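Local coordinates for nitrogenase iron-molybdenum cofactor biosynthesis protein NifB (Methanothermobacter thermautotrophicus, PDB 7JMA) that probably carries out radical SAM-dependent carbide insertion while coupling two [4Fe-4S] clusters into the [8Fe-9S-C] precursor of the nitrogenase M-cluster, at residues 100-105 against 133-138. Sequence-based numbering, arbitrary orientation.
Sequences EFFKKA and LGINTV
The ring of Phe102 is sandwiched between Ile135 CD1 on one face and Phe101 CD2 on the other. The methyl of Ile135 makes a CH-pi contact almost exactly over the middle of the ring: CD1 lies 3.4 Å from the Phe102 ring centroid, only 2° off the ring normal, so all six ring carbons are nearly equidistant from it. On the opposite face, Phe101 CD2 sits 4.0 Å above the Phe102 ring plane, again over its centre. Ile135 reaches the ring with CG1 beside its own backbone N (chi1 -61°) and the further bend at chi2 (-58°), which brings the CD1 methyl nearer the helix than its CB direction would suggest. Helix 96-108 here packs against the loop leading into strand 137-141, beside the parallel sheet of the partial (beta/alpha) barrel of the radical SAM superfamily; strand 113-118, helix 123-132 and strand 137-141 form a beta-alpha-beta crossover. In the connection from that second helix to the strand, Gly134, with positive phi, is the first residue to leave the helix and closes it with a Schellman motif. Phe102 also packs on Lys114 and Met116 of strand 113-118, and the Ile135 side chain lies about 6 Å from that of Cys115, a ligand of a [4Fe-4S] cluster absent from this apo model. An alanine in place of Phe102 would remove the ring and is likely to leave the Ile135 methyl without its aromatic face. Nearer the surface, Leu133 CD2 presses tightly against the aliphatic part of Lys103, 3.4 Å from its CG, while Phe102 CB and Leu133 CB approach to 4.3 Å.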
loop_
_atom_site.group_PDB
_atom_site.type_symbol
_atom_site.label_atom_id
_atom_site.label_comp_id
_atom_site.label_asym_id
_atom_site.label_seq_id
_atom_site.Cartn_x
_atom_site.Cartn_y
_atom_site.Cartn_z
ATOM N N GLU A 100 13.183 4.055 -11.655
ATOM C CA GLU A 100 13.921 5.073 -12.401
ATOM C C GLU A 100 13.643 6.460 -11.837
ATOM O O GLU A 100 14.560 7.283 -11.700
ATOM C CB GLU A 100 13.559 5.018 -13.888
ATOM N N PHE A 101 12.384 6.725 -11.480
ATOM C CA PHE A 101 12.014 8.022 -10.925
ATOM C C PHE A 101 12.684 8.261 -9.579
ATOM O O PHE A 101 13.238 9.337 -9.334
ATOM C CB PHE A 101 10.490 8.116 -10.789
ATOM C CG PHE A 101 10.023 9.329 -10.031
ATOM C CD1 PHE A 101 9.986 10.580 -10.644
ATOM C CD2 PHE A 101 9.636 9.225 -8.700
ATOM C CE1 PHE A 101 9.567 11.702 -9.946
ATOM C CE2 PHE A 101 9.214 10.340 -7.993
ATOM C CZ PHE A 101 9.180 11.585 -8.617
ATOM N N PHE A 102 12.623 7.280 -8.670
ATOM C CA PHE A 102 13.244 7.523 -7.370
ATOM C C PHE A 102 14.764 7.594 -7.469
ATOM O O PHE A 102 15.399 8.270 -6.653
ATOM C CB PHE A 102 12.800 6.465 -6.358
ATOM C CG PHE A 102 11.426 6.719 -5.808
ATOM C CD1 PHE A 102 11.137 7.908 -5.153
ATOM C CD2 PHE A 102 10.414 5.794 -5.984
ATOM C CE1 PHE A 102 9.869 8.162 -4.665
ATOM C CE2 PHE A 102 9.139 6.035 -5.492
ATOM C CZ PHE A 102 8.861 7.218 -4.841
ATOM N N LYS A 103 15.363 6.929 -8.460
ATOM C CA LYS A 103 16.799 7.095 -8.679
ATOM C C LYS A 103 17.127 8.549 -8.990
ATOM O O LYS A 103 18.041 9.136 -8.399
ATOM C CB LYS A 103 17.274 6.183 -9.814
ATOM C CG LYS A 103 17.512 4.736 -9.420
ATOM C CD LYS A 103 17.872 3.873 -10.621
ATOM C CE LYS A 103 18.373 2.501 -10.194
ATOM N NZ LYS A 103 17.603 1.411 -10.856
ATOM N N LYS A 104 16.366 9.159 -9.903
ATOM C CA LYS A 104 16.619 10.546 -10.285
ATOM C C LYS A 104 16.256 11.508 -9.159
ATOM O O LYS A 104 16.940 12.519 -8.954
ATOM C CB LYS A 104 15.825 10.888 -11.546
ATOM C CG LYS A 104 16.089 9.965 -12.721
ATOM C CD LYS A 104 15.104 10.233 -13.851
ATOM C CE LYS A 104 15.135 9.123 -14.892
ATOM N NZ LYS A 104 16.460 9.055 -15.575
ATOM N N ALA A 105 15.166 11.223 -8.438
ATOM C CA ALA A 105 14.747 12.101 -7.350
ATOM C C ALA A 105 15.774 12.118 -6.229
ATOM O O ALA A 105 15.916 13.131 -5.530
ATOM C CB ALA A 105 13.384 11.664 -6.815
ATOM N N LEU A 133 17.246 3.445 -2.434
ATOM C CA LEU A 133 16.796 4.611 -3.183
ATOM C C LEU A 133 16.255 5.729 -2.301
ATOM O O LEU A 133 15.806 6.751 -2.834
ATOM C CB LEU A 133 15.723 4.202 -4.190
ATOM C CG LEU A 133 16.233 3.246 -5.262
ATOM C CD1 LEU A 133 15.093 2.771 -6.144
ATOM C CD2 LEU A 133 17.308 3.919 -6.077
ATOM N N GLY A 134 16.264 5.560 -0.985
ATOM C CA GLY A 134 15.883 6.649 -0.109
ATOM C C GLY A 134 14.408 6.752 0.187
ATOM O O GLY A 134 13.957 7.802 0.666
ATOM N N ILE A 135 13.633 5.704 -0.102
ATOM C CA ILE A 135 12.239 5.685 0.308
ATOM C C ILE A 135 12.168 5.743 1.825
ATOM O O ILE A 135 12.855 4.986 2.525
ATOM C CB ILE A 135 11.534 4.435 -0.229
ATOM C CG1 ILE A 135 11.570 4.432 -1.758
ATOM C CG2 ILE A 135 10.061 4.455 0.201
ATOM C CD1 ILE A 135 10.945 5.628 -2.332
ATOM N N ASN A 136 11.353 6.661 2.342
ATOM C CA ASN A 136 11.238 6.844 3.786
ATOM C C ASN A 136 10.012 6.173 4.378
ATOM O O ASN A 136 10.053 5.733 5.528
ATOM C CB ASN A 136 11.167 8.333 4.123
ATOM C CG ASN A 136 12.318 9.095 3.568
ATOM O OD1 ASN A 136 12.148 9.911 2.673
ATOM N ND2 ASN A 136 13.516 8.856 4.118
ATOM N N THR A 137 8.919 6.113 3.625
ATOM C CA THR A 137 7.655 5.583 4.109
ATOM C C THR A 137 7.003 4.768 3.006
ATOM O O THR A 137 7.022 5.171 1.846
ATOM C CB THR A 137 6.716 6.723 4.531
ATOM O OG1 THR A 137 7.381 7.565 5.487
ATOM C CG2 THR A 137 5.418 6.169 5.136
ATOM N N VAL A 138 6.448 3.613 3.369
ATOM C CA VAL A 138 5.691 2.792 2.437
ATOM C C VAL A 138 4.355 2.472 3.081
ATOM O O VAL A 138 4.305 2.100 4.263
ATOM C CB VAL A 138 6.430 1.494 2.068
ATOM C CG1 VAL A 138 5.516 0.597 1.195
ATOM C CG2 VAL A 138 7.740 1.786 1.360
#